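PDB 4F7A: SusD/RagB family nutrient-binding outer membrane lipoprotein from Bacteroides vulgatus, which probably binds glycans at the outer membrane as a SusD-like, TPR-related lipoprotein, with mucin O-glycans the likely ligands. Local coordinates for residues 193-198 with 237-242; 339-344 with 350-355. One frame throughout, in Å; residues are numbered along the deposited sequence. Where two conformers were deposited one is given.

Contact 1 of 2, residues 193-198 with 237-242; sequences ASRWIK and SDENIQ
The carboxylate of Glu239 is held between two basic side chains of helix 193-210, Lys198 and Arg195, in a small salt-bridge network at the surface. Toward Lys198 the bond is direct: NZ donates to Glu239 OE1 at 2.8 Å, using the syn lone pair of that oxygen, and the two side chains cross at about a right angle. The lysine runs straight from the helix with CG anti to its backbone N (chi1 -170°), then bends at chi3 to bring the ammonium round to the carboxylate. Arg195 pairs differently. Its guanidinium lies stacked on the glutamate, the two planes 16° apart, with Glu239 CG 3.6 Å above the centre of one face. Glu239 OE2 sits 3.5 Å from Arg195 NH1 but well out of the guanidinium plane, so this salt bridge rests on charge alone. Two waters complete the contact. One accepts from Arg195 NE at 2.9 Å, in the guanidinium plane, and donates to the backbone O of Glu239; the other accepts from Lys198 NZ and donates to Glu239 OE2 at 2.8 Å. The contact joins the first turns of helix 193-210 to the turn leading into strand 241-243, which pairs antiparallel with strand 329-332. Behind the helix, Trp196 packs on helices 111-132 and 151-174.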
loop_
_atom_site.group_PDB
_atom_site.type_symbol
_atom_site.label_atom_id
_atom_site.label_comp_id
_atom_site.label_asym_id
_atom_site.label_seq_id
_atom_site.Cartn_x
_atom_site.Cartn_y
_atom_site.Cartn_z
ATOM N N ALA A 193 3.436 -22.400 9.440
ATOM C CA ALA A 193 3.536 -21.518 10.621
ATOM C C ALA A 193 4.767 -20.612 10.559
ATOM O O ALA A 193 4.666 -19.402 10.790
ATOM C CB ALA A 193 3.523 -22.352 11.896
ATOM N N SER A 194 5.920 -21.160 10.187
ATOM C CA SER A 194 7.114 -20.338 10.002
ATOM C C SER A 194 6.922 -19.221 8.992
ATOM O O SER A 194 7.417 -18.106 9.203
ATOM C CB SER A 194 8.325 -21.177 9.596
ATOM O OG SER A 194 8.724 -22.041 10.628
ATOM N N ARG A 195 6.198 -19.479 7.904
ATOM C CA ARG A 195 5.963 -18.441 6.909
ATOM C C ARG A 195 5.068 -17.313 7.401
ATOM O O ARG A 195 5.251 -16.163 7.023
ATOM C CB ARG A 195 5.426 -19.049 5.611
ATOM C CG ARG A 195 6.458 -19.888 4.845
ATOM C CD ARG A 195 7.261 -19.074 3.850
ATOM N NE ARG A 195 6.452 -18.703 2.692
ATOM C CZ ARG A 195 6.228 -19.480 1.636
ATOM N NH1 ARG A 195 6.779 -20.683 1.534
ATOM N NH2 ARG A 195 5.457 -19.041 0.663
ATOM N N TRP A 196 4.116 -17.630 8.268
ATOM C CA TRP A 196 3.333 -16.595 8.943
ATOM C C TRP A 196 4.202 -15.703 9.823
ATOM O O TRP A 196 4.029 -14.496 9.839
ATOM C CB TRP A 196 2.194 -17.225 9.772
ATOM C CG TRP A 196 1.000 -17.591 8.948
ATOM C CD1 TRP A 196 0.702 -18.827 8.448
ATOM C CD2 TRP A 196 -0.056 -16.719 8.517
ATOM N NE1 TRP A 196 -0.475 -18.779 7.734
ATOM C CE2 TRP A 196 -0.962 -17.496 7.767
ATOM C CE3 TRP A 196 -0.320 -15.355 8.687
ATOM C CZ2 TRP A 196 -2.120 -16.963 7.213
ATOM C CZ3 TRP A 196 -1.469 -14.816 8.117
ATOM C CH2 TRP A 196 -2.349 -15.626 7.373
ATOM N N ILE A 197 5.150 -16.296 10.536
ATOM C CA ILE A 197 6.056 -15.505 11.365
ATOM C C ILE A 197 6.946 -14.609 10.502
ATOM O O ILE A 197 7.158 -13.423 10.811
ATOM C CB ILE A 197 6.929 -16.384 12.294
ATOM C CG1 ILE A 197 6.045 -17.211 13.245
ATOM C CG2 ILE A 197 7.921 -15.474 13.094
ATOM C CD1 ILE A 197 6.832 -18.210 14.180
ATOM N N LYS A 198 7.428 -15.147 9.378
ATOM C CA LYS A 198 8.196 -14.338 8.405
ATOM C C LYS A 198 7.396 -13.160 7.835
ATOM O O LYS A 198 7.919 -12.044 7.694
ATOM C CB LYS A 198 8.725 -15.258 7.308
ATOM C CG LYS A 198 9.721 -14.635 6.376
ATOM C CD LYS A 198 10.146 -15.602 5.270
ATOM C CE LYS A 198 10.769 -16.866 5.793
ATOM N NZ LYS A 198 11.560 -17.559 4.700
ATOM N N SER A 237 10.984 -13.698 -4.038
ATOM C CA SER A 237 9.655 -13.339 -4.590
ATOM C C SER A 237 8.666 -14.495 -4.545
ATOM O O SER A 237 7.461 -14.279 -4.485
ATOM C CB SER A 237 9.777 -12.809 -6.015
ATOM O OG SER A 237 10.552 -11.615 -6.015
ATOM N N ASP A 238 9.184 -15.726 -4.518
ATOM C CA ASP A 238 8.311 -16.894 -4.422
ATOM C C ASP A 238 7.526 -16.895 -3.107
ATOM O O ASP A 238 6.521 -17.570 -3.001
ATOM C CB ASP A 238 9.115 -18.186 -4.581
ATOM C CG ASP A 238 9.692 -18.351 -5.976
ATOM O OD1 ASP A 238 9.116 -17.808 -6.943
ATOM O OD2 ASP A 238 10.735 -19.019 -6.101
ATOM N N GLU A 239 7.970 -16.106 -2.130
ATOM C CA GLU A 239 7.316 -16.028 -0.811
ATOM C C GLU A 239 6.534 -14.718 -0.600
ATOM O O GLU A 239 6.152 -14.377 0.519
ATOM C CB GLU A 239 8.356 -16.250 0.308
ATOM C CG GLU A 239 9.016 -17.641 0.211
ATOM C CD GLU A 239 9.758 -18.085 1.468
ATOM O OE1 GLU A 239 10.119 -17.256 2.321
ATOM O OE2 GLU A 239 10.022 -19.293 1.570
ATOM N N ASN A 240 6.292 -13.983 -1.677
ATOM C CA ASN A 240 5.586 -12.701 -1.565
ATOM C C ASN A 240 4.198 -12.959 -0.947
ATOM O O ASN A 240 3.551 -13.947 -1.261
ATOM C CB ASN A 240 5.403 -12.073 -2.954
ATOM C CG ASN A 240 6.642 -11.404 -3.465
ATOM O OD1 ASN A 240 7.663 -11.348 -2.764
ATOM N ND2 ASN A 240 6.577 -10.907 -4.712
ATOM N N ILE A 241 3.768 -12.072 -0.059
ATOM C CA ILE A 241 2.412 -12.138 0.482
ATOM C C ILE A 241 1.489 -11.582 -0.598
ATOM O O ILE A 241 1.638 -10.437 -1.033
ATOM C CB ILE A 241 2.258 -11.324 1.777
ATOM C CG1 ILE A 241 3.338 -11.737 2.811
ATOM C CG2 ILE A 241 0.825 -11.462 2.346
ATOM C CD1 ILE A 241 3.451 -13.264 3.132
ATOM N N GLN A 242 0.533 -12.409 -1.009
ATOM C CA GLN A 242 -0.379 -12.071 -2.088
ATOM C C GLN A 242 -1.626 -12.922 -1.944
ATOM O O GLN A 242 -1.548 -14.083 -1.564
ATOM C CB GLN A 242 0.265 -12.319 -3.446
ATOM C CG GLN A 242 0.868 -13.687 -3.650
ATOM C CD GLN A 242 1.664 -13.761 -4.938
ATOM O OE1 GLN A 242 2.112 -12.753 -5.448
ATOM N NE2 GLN A 242 1.840 -14.956 -5.460
HETATM O O HOH W 1 5.282 -16.112 2.374
HETATM O O HOH W 2 11.011 -20.387 3.915
#

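Contact 2 of 2, residues 339-344 with 350-355; sequences FLRAEA and NPKNES
Glu354 OE2 accepts two hydrogen bonds, one from Arg341 NE at 2.8 Å and one from Asn350 ND2 at 2.9 Å. The arginine reaches it on the syn side along a nearly straight N-H (172°), with the oxygen in the guanidinium plane; the asparagine takes the anti lone pair. Arg341 NH2 adds a bond to Glu354 OE1 at 2.8 Å, completing a side-on, two-nitrogen salt bridge in which guanidinium and carboxylate are nearly coplanar, 25° apart. Two bonds to separate oxygens fix the rotation of the carboxylate. Glu354 reaches this position with CG between its own backbone N and carbonyl carbon (chi1 61°) and the rest of the chain extended. Lys352 CE lies over one face of the Arg341 guanidinium, and Lys352 CD comes within 3.4 Å of Arg341 NH2, while the glutamate probably offsets the nearness of the two positive charges. Asn350 joins the loop to the helix and also braces the loop internally: ND2 also donates to the backbone O of Arg341 at 3.3 Å, off the carbonyl plane, and OD1 accepts from the backbone N of Lys352 at 2.8 Å in an Asx turn. Beside this polar cluster the CB atoms of Ala344 and Asn350 meet at 3.8 Å. Arg341 has a further salt bridge to Glu235 through NH1 and a cation-pi contact with Trp338. The contact folds the loop back along helix 334-346, and Ser355 then N-caps helix 356-371, in a helix-loop-helix hairpin consistent with a TPR-like fold. Leu205 of helix 193-210 and Leu227 of helix 216-228 pack against Arg341.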
loop_
_atom_site.group_PDB
_atom_site.type_symbol
_atom_site.label_atom_id
_atom_site.label_comp_id
_atom_site.label_asym_id
_atom_site.label_seq_id
_atom_site.Cartn_x
_atom_site.Cartn_y
_atom_site.Cartn_z
ATOM N N PHE A 339 14.240 -3.238 0.305
ATOM C CA PHE A 339 14.323 -1.769 0.332
ATOM C C PHE A 339 14.113 -1.227 1.757
ATOM O O PHE A 339 14.667 -0.198 2.121
ATOM C CB PHE A 339 13.328 -1.144 -0.647
ATOM C CG PHE A 339 13.660 -1.384 -2.094
ATOM C CD1 PHE A 339 14.866 -0.957 -2.617
ATOM C CD2 PHE A 339 12.784 -2.052 -2.926
ATOM C CE1 PHE A 339 15.186 -1.183 -3.954
ATOM C CE2 PHE A 339 13.078 -2.262 -4.271
ATOM C CZ PHE A 339 14.284 -1.837 -4.782
ATOM N N LEU A 340 13.299 -1.914 2.557
ATOM C CA LEU A 340 13.141 -1.561 3.967
ATOM C C LEU A 340 14.457 -1.787 4.705
ATOM O O LEU A 340 14.874 -0.968 5.524
ATOM C CB LEU A 340 12.001 -2.372 4.620
ATOM C CG LEU A 340 10.586 -1.982 4.205
ATOM C CD1 LEU A 340 9.525 -3.071 4.561
ATOM C CD2 LEU A 340 10.231 -0.608 4.822
ATOM N N ARG A 341 15.117 -2.906 4.428
ATOM C CA ARG A 341 16.431 -3.168 4.994
ATOM C C ARG A 341 17.462 -2.140 4.526
ATOM O O ARG A 341 18.314 -1.713 5.309
ATOM C CB ARG A 341 16.897 -4.571 4.638
ATOM C CG ARG A 341 16.102 -5.644 5.343
ATOM C CD ARG A 341 16.232 -7.002 4.689
ATOM N NE ARG A 341 17.498 -7.669 4.936
ATOM C CZ ARG A 341 17.694 -8.982 4.789
ATOM N NH1 ARG A 341 16.729 -9.778 4.358
ATOM N NH2 ARG A 341 18.879 -9.512 5.088
ATOM N N ALA A 342 17.364 -1.714 3.264
ATOM C CA ALA A 342 18.267 -0.677 2.761
ATOM C C ALA A 342 18.096 0.623 3.560
ATOM O O ALA A 342 19.069 1.294 3.931
ATOM C CB ALA A 342 18.026 -0.425 1.260
ATOM N N GLU A 343 16.852 0.997 3.820
ATOM C CA GLU A 343 16.618 2.204 4.564
ATOM C C GLU A 343 17.086 2.059 6.011
ATOM O O GLU A 343 17.627 3.007 6.597
ATOM C CB GLU A 343 15.128 2.580 4.535
ATOM C CG GLU A 343 14.845 3.857 5.379
ATOM C CD GLU A 343 13.416 4.374 5.267
ATOM O OE1 GLU A 343 12.591 3.747 4.568
ATOM O OE2 GLU A 343 13.127 5.421 5.917
ATOM N N ALA A 344 16.829 0.901 6.603
ATOM C CA ALA A 344 17.257 0.657 7.985
ATOM C C ALA A 344 18.771 0.824 8.081
ATOM O O ALA A 344 19.275 1.446 9.020
ATOM C CB ALA A 344 16.806 -0.729 8.488
ATOM N N ASN A 350 19.789 -0.998 11.247
ATOM C CA ASN A 350 19.703 -2.376 10.799
ATOM C C ASN A 350 20.668 -3.195 11.648
ATOM O O ASN A 350 21.864 -2.956 11.595
ATOM C CB ASN A 350 20.078 -2.473 9.312
ATOM C CG ASN A 350 19.829 -3.827 8.728
ATOM O OD1 ASN A 350 19.799 -4.827 9.440
ATOM N ND2 ASN A 350 19.662 -3.880 7.398
ATOM N N PRO A 351 20.160 -4.176 12.410
ATOM C CA PRO A 351 21.090 -4.973 13.240
ATOM C C PRO A 351 21.949 -5.943 12.438
ATOM O O PRO A 351 22.888 -6.508 12.989
ATOM C CB PRO A 351 20.148 -5.744 14.163
ATOM C CG PRO A 351 18.915 -5.982 13.294
ATOM C CD PRO A 351 18.779 -4.669 12.517
ATOM N N LYS A 352 21.629 -6.171 11.161
ATOM C CA LYS A 352 22.416 -7.091 10.339
ATOM C C LYS A 352 23.625 -6.382 9.774
ATOM O O LYS A 352 23.605 -5.173 9.583
ATOM C CB LYS A 352 21.578 -7.611 9.179
ATOM C CG LYS A 352 20.371 -8.429 9.602
ATOM C CD LYS A 352 19.612 -8.942 8.392
ATOM C CE LYS A 352 18.565 -9.971 8.769
ATOM N NZ LYS A 352 19.156 -11.283 9.147
ATOM N N ASN A 353 24.638 -7.157 9.433
ATOM C CA ASN A 353 25.856 -6.633 8.840
ATOM C C ASN A 353 25.699 -6.500 7.325
ATOM O O ASN A 353 26.237 -7.306 6.563
ATOM C CB ASN A 353 27.042 -7.561 9.166
ATOM C CG ASN A 353 27.251 -7.762 10.678
ATOM O OD1 ASN A 353 26.986 -6.861 11.477
ATOM N ND2 ASN A 353 27.755 -8.953 11.068
ATOM N N GLU A 354 24.922 -5.504 6.898
ATOM C CA GLU A 354 24.629 -5.297 5.487
ATOM C C GLU A 354 24.450 -3.802 5.206
ATOM O O GLU A 354 23.927 -3.054 6.027
ATOM C CB GLU A 354 23.386 -6.099 5.072
ATOM C CG GLU A 354 22.097 -5.703 5.815
ATOM C CD GLU A 354 20.949 -6.700 5.626
ATOM O OE1 GLU A 354 21.188 -7.869 5.232
ATOM O OE2 GLU A 354 19.797 -6.303 5.895
ATOM N N SER A 355 24.913 -3.375 4.044
ATOM C CA SER A 355 24.919 -1.975 3.698
ATOM C C SER A 355 23.657 -1.599 2.958
ATOM O O SER A 355 22.949 -2.457 2.395
ATOM C CB SER A 355 26.131 -1.630 2.840
ATOM O OG SER A 355 26.012 -2.160 1.531
#

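In the fold
Contacts 1 and 2 follow one another along the chain, their centres 19 Å apart and their nearest atoms about 9 Å apart, without touching. Helix 193-210 links them: its first turns carry the basic residues of contact 1, and farther along it Leu205 packs on Arg341 of contact 2. A second route runs through the short sheet, because strand 241-243 pairs with strand 329-332, which leads directly into helix 334-346; Asn240 also bonds to the backbone of Ala334. Both contacts use salt bridges to fasten a loop to a helix; the centre of contact 1, at the surface, lies about 17 Å from the centre of the chain, and that of contact 2, partly buried, about 21 Å.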